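Local structure of Oxidored_FMN domain-containing protein ([Pseudomonas] geniculata N1, 6L6J) at residues L104-A109 and A146-W151; F225-R230 and I282-K287. The protein is a 6-hydroxypseudooxynicotine amine oxidase that binds FMN, a [4Fe-4S] cluster and ADP, and probably uses the flavin in its redox chemistry. One frame throughout, in Å; residues are numbered along the deposited sequence.

Contact 1: L104-A109 and A146-W151; sequences LAHAGA and ADFRRW. With SO4 (sulfate ion), chain F.
The imidazole of H106 takes the edge of F148 over one face, while W151 approaches it rim to rim. The first pair is T-shaped, with planes at 65° and ring centres 5.6 Å apart between H106 and F148; F148 CE2 comes 3.8 Å from H106 CB, touching the base of the ring as much as its face. The six-membered ring of W151 is turned only 14° from the H106 plane, but neither ring lies over the face of the other, and CZ3 of W151 stands 3.7 Å from NE2 of H106. D147 O and F148 CA of its own helix lie over one face of the indole; the W151 ring also stacks with H64.

Histidine suits this place because its ring offers carbon to the aromatic pair and nitrogen to polar partners. With CG anti to its backbone N (chi1 -166°), the ring leaves the end of the strand toward the helix, yet ND1 can still accept the amide of G108, 3.2 Å from G108 N to H106 ND1; NE2 is hydrogen-bonded to T66 OG1. An alanine here is likely to open a gap against F148 and W151 and to leave G108 N and T66 OG1 without this partner.

Farther out, the bent chain of R150 lays its guanidinium across W151 CD1. R150 NH1 reaches sulfate O1 at 2.8 Å, and W151 NE1 donates to sulfate O3 over 3.2 Å, with O3 near the indole plane. H64 NE2 completes this grip on an anion probably taken from the crystallisation liquor.

H106, F148 and W151 thus form a buried aromatic cluster of the TIM barrel, joining the end of strand 99-105 to helix 142-162, with the H106 side chain about 13 Å from the FMN.

Contact 2: F225-R230 and I282-K287; sequences FAVEDR and IDFVKK
V227 meets I282 and F284 with different methyl groups, and its two branches carry nearly all of this contact. CG2 touches CG2 of I282 at 3.9 Å, whereas CG1 turns to the aromatic ring, 4.0 Å from V227 CG1 to F284 CZ. A looser third touch joins V227 CG1 to V285 CG2 at 4.3 Å. Valine suits the spot: it branches at CB, so a short side chain can serve two neighbours at once, and with CG1 anti to its carbonyl carbon (chi1 -70°) both methyls face the turn.

The opposing surface is shaped by a type I turn from I282 to V285, closed by the bond from V285 N to I282 O at 2.9 Å. F284, at a middle position of that turn, has its CG between backbone N and carbonyl carbon (chi1 79°), which brings the ring back alongside V227. V285 CG2 sits 3.8 Å above one face of the F284 ring, toward its rim. All these touches are apolar, as befits a largely buried patch.

Beyond this patch the contact thins quickly. E228, D283 and K286 are only partly exposed and do not touch across the contact; K286 NZ forms a salt bridge with D315 OD1, and E228 leans on F281. Aliphatic branches of V227, I282 and V285 thus form the buried part, with the partly exposed F284 at its margin.

V227 stands where strand 220-229 turns a corner. Next to it, V258 of strand 255-261 touches both V227 and I282, while R243 of helix 241-249 meets F284, so the turn leading into helix 285-288 is seated between a barrel strand and an outer helix.

How the contacts relate
Both contacts belong to the eight-stranded TIM barrel and follow one another along the chain, neither nested nor crossed. Contact 1 opens at the end of the third strand, 99-105; the chain then makes an excursion through the short strands 121-122 and 138-139 before helix 142-162 closes the loop. Strand 166-171 and helix 197-215 lead on to the fifth strand, 220-229, where contact 2 opens. It closes after helix 241-249 and the sixth strand, 255-261, at the segment leading toward strand 293-296. The centres of contacts 1 and 2 lie about 23 Å apart. They do not touch but tie separate outer segments to the same barrel sheet.

Contact 1: L104-A109 and A146-W151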
loop_
_atom_site.group_PDB
_atom_site.type_symbol
_atom_site.label_atom_id
_atom_site.label_comp_id
_atom_site.label_asym_id
_atom_site.label_seq_id
_atom_site.Cartn_x
_atom_site.Cartn_y
_atom_site.Cartn_z
ATOM N N LEU A 104 1.405 -11.179 -17.612
ATOM C CA LEU A 104 0.283 -11.694 -18.435
ATOM C C LEU A 104 -0.651 -12.475 -17.516
ATOM O O LEU A 104 -0.172 -13.388 -16.834
ATOM C CB LEU A 104 0.834 -12.569 -19.560
ATOM C CG LEU A 104 1.541 -11.800 -20.680
ATOM C CD1 LEU A 104 1.859 -12.733 -21.845
ATOM C CD2 LEU A 104 0.704 -10.611 -21.157
ATOM N N ALA A 105 -1.927 -12.083 -17.497
ATOM C CA ALA A 105 -2.918 -12.489 -16.471
ATOM C C ALA A 105 -4.258 -12.822 -17.122
ATOM O O ALA A 105 -4.676 -12.084 -18.017
ATOM C CB ALA A 105 -3.082 -11.366 -15.474
ATOM N N HIS A 106 -4.915 -13.880 -16.652
ATOM C CA HIS A 106 -6.355 -14.137 -16.919
ATOM C C HIS A 106 -7.043 -14.378 -15.578
ATOM O O HIS A 106 -6.629 -15.328 -14.881
ATOM C CB HIS A 106 -6.594 -15.283 -17.919
ATOM C CG HIS A 106 -8.002 -15.297 -18.404
ATOM N ND1 HIS A 106 -9.070 -15.547 -17.551
ATOM C CD2 HIS A 106 -8.539 -15.022 -19.611
ATOM C CE1 HIS A 106 -10.199 -15.464 -18.222
ATOM N NE2 HIS A 106 -9.903 -15.118 -19.487
ATOM N N ALA A 107 -8.057 -13.566 -15.262
ATOM C CA ALA A 107 -8.583 -13.365 -13.898
ATOM C C ALA A 107 -9.548 -14.497 -13.520
ATOM O O ALA A 107 -9.952 -14.560 -12.363
ATOM C CB ALA A 107 -9.231 -12.001 -13.812
ATOM N N GLY A 108 -9.911 -15.363 -14.463
ATOM C CA GLY A 108 -10.939 -16.398 -14.242
ATOM C C GLY A 108 -12.128 -15.837 -13.455
ATOM O O GLY A 108 -12.786 -14.908 -13.948
ATOM N N ALA A 109 -12.375 -16.372 -12.259
ATOM C CA ALA A 109 -13.574 -16.117 -11.433
ATOM C C ALA A 109 -13.231 -15.117 -10.319
ATOM O O ALA A 109 -13.706 -15.317 -9.189
ATOM C CB ALA A 109 -14.069 -17.430 -10.883
ATOM N N ALA A 146 -9.036 -24.665 -25.100
ATOM C CA ALA A 146 -8.160 -24.536 -26.293
ATOM C C ALA A 146 -8.004 -23.056 -26.636
ATOM O O ALA A 146 -6.879 -22.658 -26.911
ATOM C CB ALA A 146 -8.715 -25.307 -27.467
ATOM N N ASP A 147 -9.105 -22.300 -26.608
ATOM C CA ASP A 147 -9.122 -20.843 -26.911
ATOM C C ASP A 147 -8.255 -20.093 -25.888
ATOM O O ASP A 147 -7.555 -19.167 -26.272
ATOM C CB ASP A 147 -10.544 -20.275 -26.945
ATOM C CG ASP A 147 -11.372 -20.708 -28.138
ATOM O OD1 ASP A 147 -10.865 -21.491 -28.954
ATOM O OD2 ASP A 147 -12.528 -20.261 -28.240
ATOM N N PHE A 148 -8.307 -20.482 -24.624
ATOM C CA PHE A 148 -7.596 -19.799 -23.511
ATOM C C PHE A 148 -6.074 -19.915 -23.724
ATOM O O PHE A 148 -5.340 -18.919 -23.479
ATOM C CB PHE A 148 -8.076 -20.352 -22.163
ATOM C CG PHE A 148 -7.138 -20.110 -21.010
ATOM C CD1 PHE A 148 -6.044 -20.928 -20.804
ATOM C CD2 PHE A 148 -7.356 -19.074 -20.115
ATOM C CE1 PHE A 148 -5.196 -20.716 -19.732
ATOM C CE2 PHE A 148 -6.511 -18.863 -19.040
ATOM C CZ PHE A 148 -5.431 -19.684 -18.856
ATOM N N ARG A 149 -5.608 -21.093 -24.147
ATOM C CA ARG A 149 -4.175 -21.346 -24.422
ATOM C C ARG A 149 -3.738 -20.527 -25.639
ATOM O O ARG A 149 -2.649 -19.936 -25.584
ATOM C CB ARG A 149 -3.953 -22.842 -24.624
ATOM C CG ARG A 149 -4.098 -23.652 -23.345
ATOM C CD ARG A 149 -4.086 -25.128 -23.653
ATOM N NE ARG A 149 -2.854 -25.549 -24.303
ATOM C CZ ARG A 149 -2.621 -26.778 -24.750
ATOM N NH1 ARG A 149 -3.547 -27.712 -24.647
ATOM N NH2 ARG A 149 -1.459 -27.073 -25.297
ATOM N N ARG A 150 -4.580 -20.468 -26.672
ATOM C CA ARG A 150 -4.388 -19.569 -27.837
ATOM C C ARG A 150 -4.158 -18.156 -27.283
ATOM O O ARG A 150 -3.090 -17.607 -27.577
ATOM C CB ARG A 150 -5.559 -19.702 -28.816
ATOM C CG ARG A 150 -5.457 -18.866 -30.088
ATOM C CD ARG A 150 -6.632 -19.109 -31.040
ATOM N NE ARG A 150 -7.962 -18.976 -30.427
ATOM C CZ ARG A 150 -8.658 -17.844 -30.345
ATOM N NH1 ARG A 150 -8.164 -16.714 -30.820
ATOM N NH2 ARG A 150 -9.848 -17.834 -29.772
ATOM N N TRP A 151 -5.057 -17.639 -26.434
ATOM C CA TRP A 151 -4.983 -16.253 -25.882
ATOM C C TRP A 151 -3.640 -16.041 -25.186
ATOM O O TRP A 151 -3.044 -14.974 -25.359
ATOM C CB TRP A 151 -6.123 -15.916 -24.903
ATOM C CG TRP A 151 -7.516 -16.170 -25.386
ATOM C CD1 TRP A 151 -7.967 -16.166 -26.675
ATOM C CD2 TRP A 151 -8.662 -16.448 -24.563
ATOM N NE1 TRP A 151 -9.310 -16.457 -26.708
ATOM C CE2 TRP A 151 -9.761 -16.636 -25.427
ATOM C CE3 TRP A 151 -8.868 -16.555 -23.187
ATOM C CZ2 TRP A 151 -11.036 -16.941 -24.956
ATOM C CZ3 TRP A 151 -10.119 -16.898 -22.724
ATOM C CH2 TRP A 151 -11.188 -17.084 -23.597
HETATM S S SO4 F . -11.255 -14.854 -29.661
HETATM O O1 SO4 F . -9.854 -14.652 -29.918
HETATM O O2 SO4 F . -11.999 -14.741 -30.906
HETATM O O3 SO4 F . -11.441 -16.164 -29.077
HETATM O O4 SO4 F . -11.721 -13.841 -28.745
#

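Contact 2: F225-R230 and I282-K287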
loop_
_atom_site.group_PDB
_atom_site.type_symbol
_atom_site.label_atom_id
_atom_site.label_comp_id
_atom_site.label_asym_id
_atom_site.label_seq_id
_atom_site.Cartn_x
_atom_site.Cartn_y
_atom_site.Cartn_z
ATOM N N PHE A 225 3.600 -17.692 -8.474
ATOM C CA PHE A 225 2.828 -18.805 -7.863
ATOM C C PHE A 225 2.646 -18.552 -6.366
ATOM O O PHE A 225 3.646 -18.363 -5.660
ATOM C CB PHE A 225 3.473 -20.161 -8.168
ATOM C CG PHE A 225 2.767 -21.338 -7.543
ATOM C CD1 PHE A 225 1.439 -21.602 -7.842
ATOM C CD2 PHE A 225 3.421 -22.186 -6.665
ATOM C CE1 PHE A 225 0.768 -22.666 -7.258
ATOM C CE2 PHE A 225 2.752 -23.257 -6.091
ATOM C CZ PHE A 225 1.422 -23.490 -6.381
ATOM N N ALA A 226 1.379 -18.504 -5.947
ATOM C CA ALA A 226 0.942 -18.601 -4.540
ATOM C C ALA A 226 1.163 -20.044 -4.066
ATOM O O ALA A 226 0.471 -20.964 -4.594
ATOM C CB ALA A 226 -0.499 -18.170 -4.409
ATOM N N VAL A 227 2.116 -20.227 -3.142
ATOM C CA VAL A 227 2.506 -21.565 -2.612
ATOM C C VAL A 227 1.482 -21.955 -1.550
ATOM O O VAL A 227 1.036 -23.120 -1.580
ATOM C CB VAL A 227 3.952 -21.616 -2.076
ATOM C CG1 VAL A 227 4.958 -21.524 -3.205
ATOM C CG2 VAL A 227 4.245 -20.565 -1.015
ATOM N N GLU A 228 1.085 -20.999 -0.701
ATOM C CA GLU A 228 0.014 -21.193 0.315
ATOM C C GLU A 228 -1.115 -20.179 0.085
ATOM O O GLU A 228 -0.796 -19.022 -0.231
ATOM C CB GLU A 228 0.594 -21.077 1.724
ATOM C CG GLU A 228 -0.444 -21.282 2.818
ATOM C CD GLU A 228 -0.017 -22.169 3.975
ATOM O OE1 GLU A 228 1.050 -22.822 3.853
ATOM O OE2 GLU A 228 -0.760 -22.211 4.998
ATOM N N ASP A 229 -2.380 -20.602 0.235
ATOM C CA ASP A 229 -3.540 -19.683 0.363
ATOM C C ASP A 229 -3.899 -19.611 1.848
ATOM O O ASP A 229 -4.289 -20.641 2.398
ATOM C CB ASP A 229 -4.732 -20.100 -0.521
ATOM C CG ASP A 229 -5.999 -19.253 -0.342
ATOM O OD1 ASP A 229 -6.647 -19.390 0.714
ATOM O OD2 ASP A 229 -6.338 -18.450 -1.254
ATOM N N ARG A 230 -3.773 -18.422 2.453
ATOM C CA ARG A 230 -4.022 -18.188 3.902
ATOM C C ARG A 230 -5.436 -17.632 4.106
ATOM O O ARG A 230 -5.790 -17.367 5.272
ATOM C CB ARG A 230 -2.944 -17.262 4.465
ATOM C CG ARG A 230 -1.542 -17.846 4.364
ATOM C CD ARG A 230 -0.522 -17.099 5.203
ATOM N NE ARG A 230 -0.736 -17.278 6.635
ATOM C CZ ARG A 230 -0.201 -16.518 7.595
ATOM N NH1 ARG A 230 -0.486 -16.761 8.864
ATOM N NH2 ARG A 230 0.620 -15.522 7.297
ATOM N N ILE A 282 8.006 -19.960 1.709
ATOM C CA ILE A 282 8.727 -20.081 0.394
ATOM C C ILE A 282 10.118 -20.702 0.580
ATOM O O ILE A 282 10.719 -21.027 -0.448
ATOM C CB ILE A 282 8.792 -18.740 -0.388
ATOM C CG1 ILE A 282 9.467 -17.602 0.391
ATOM C CG2 ILE A 282 7.415 -18.327 -0.870
ATOM C CD1 ILE A 282 10.947 -17.808 0.654
ATOM N N ASP A 283 10.587 -20.832 1.826
ATOM C CA ASP A 283 11.880 -21.443 2.275
ATOM C C ASP A 283 12.210 -22.710 1.486
ATOM O O ASP A 283 13.384 -22.953 1.224
ATOM C CB ASP A 283 11.797 -21.911 3.742
ATOM C CG ASP A 283 12.900 -21.412 4.664
ATOM O OD1 ASP A 283 13.604 -20.428 4.270
ATOM O OD2 ASP A 283 13.028 -21.971 5.776
ATOM N N PHE A 284 11.200 -23.527 1.194
ATOM C CA PHE A 284 11.355 -24.882 0.601
ATOM C C PHE A 284 11.672 -24.788 -0.906
ATOM O O PHE A 284 12.215 -25.756 -1.478
ATOM C CB PHE A 284 10.087 -25.717 0.824
ATOM C CG PHE A 284 8.965 -25.401 -0.137
ATOM C CD1 PHE A 284 8.087 -24.345 0.114
ATOM C CD2 PHE A 284 8.783 -26.156 -1.287
ATOM C CE1 PHE A 284 7.028 -24.072 -0.743
ATOM C CE2 PHE A 284 7.739 -25.870 -2.154
ATOM C CZ PHE A 284 6.858 -24.836 -1.878
ATOM N N VAL A 285 11.286 -23.691 -1.545
ATOM C CA VAL A 285 11.283 -23.566 -3.032
ATOM C C VAL A 285 12.697 -23.806 -3.582
ATOM O O VAL A 285 12.797 -24.553 -4.555
ATOM C CB VAL A 285 10.701 -22.211 -3.494
ATOM C CG1 VAL A 285 10.802 -22.039 -5.005
ATOM C CG2 VAL A 285 9.258 -22.052 -3.051
ATOM N N LYS A 286 13.740 -23.215 -2.986
ATOM C CA LYS A 286 15.136 -23.335 -3.513
ATOM C C LYS A 286 15.694 -24.758 -3.339
ATOM O O LYS A 286 16.597 -25.108 -4.090
ATOM C CB LYS A 286 16.076 -22.290 -2.902
ATOM C CG LYS A 286 16.179 -21.015 -3.728
ATOM C CD LYS A 286 17.307 -20.080 -3.336
ATOM C CE LYS A 286 18.676 -20.585 -3.727
ATOM N NZ LYS A 286 18.755 -20.900 -5.175
ATOM N N LYS A 287 15.167 -25.567 -2.419
ATOM C CA LYS A 287 15.559 -26.997 -2.267
ATOM C C LYS A 287 14.996 -27.838 -3.424
ATOM O O LYS A 287 15.566 -28.903 -3.677
ATOM C CB LYS A 287 15.111 -27.531 -0.904
ATOM C CG LYS A 287 15.696 -26.791 0.297
ATOM C CD LYS A 287 16.721 -27.583 1.100
ATOM C CE LYS A 287 18.034 -27.851 0.384
ATOM N NZ LYS A 287 19.146 -28.025 1.349
#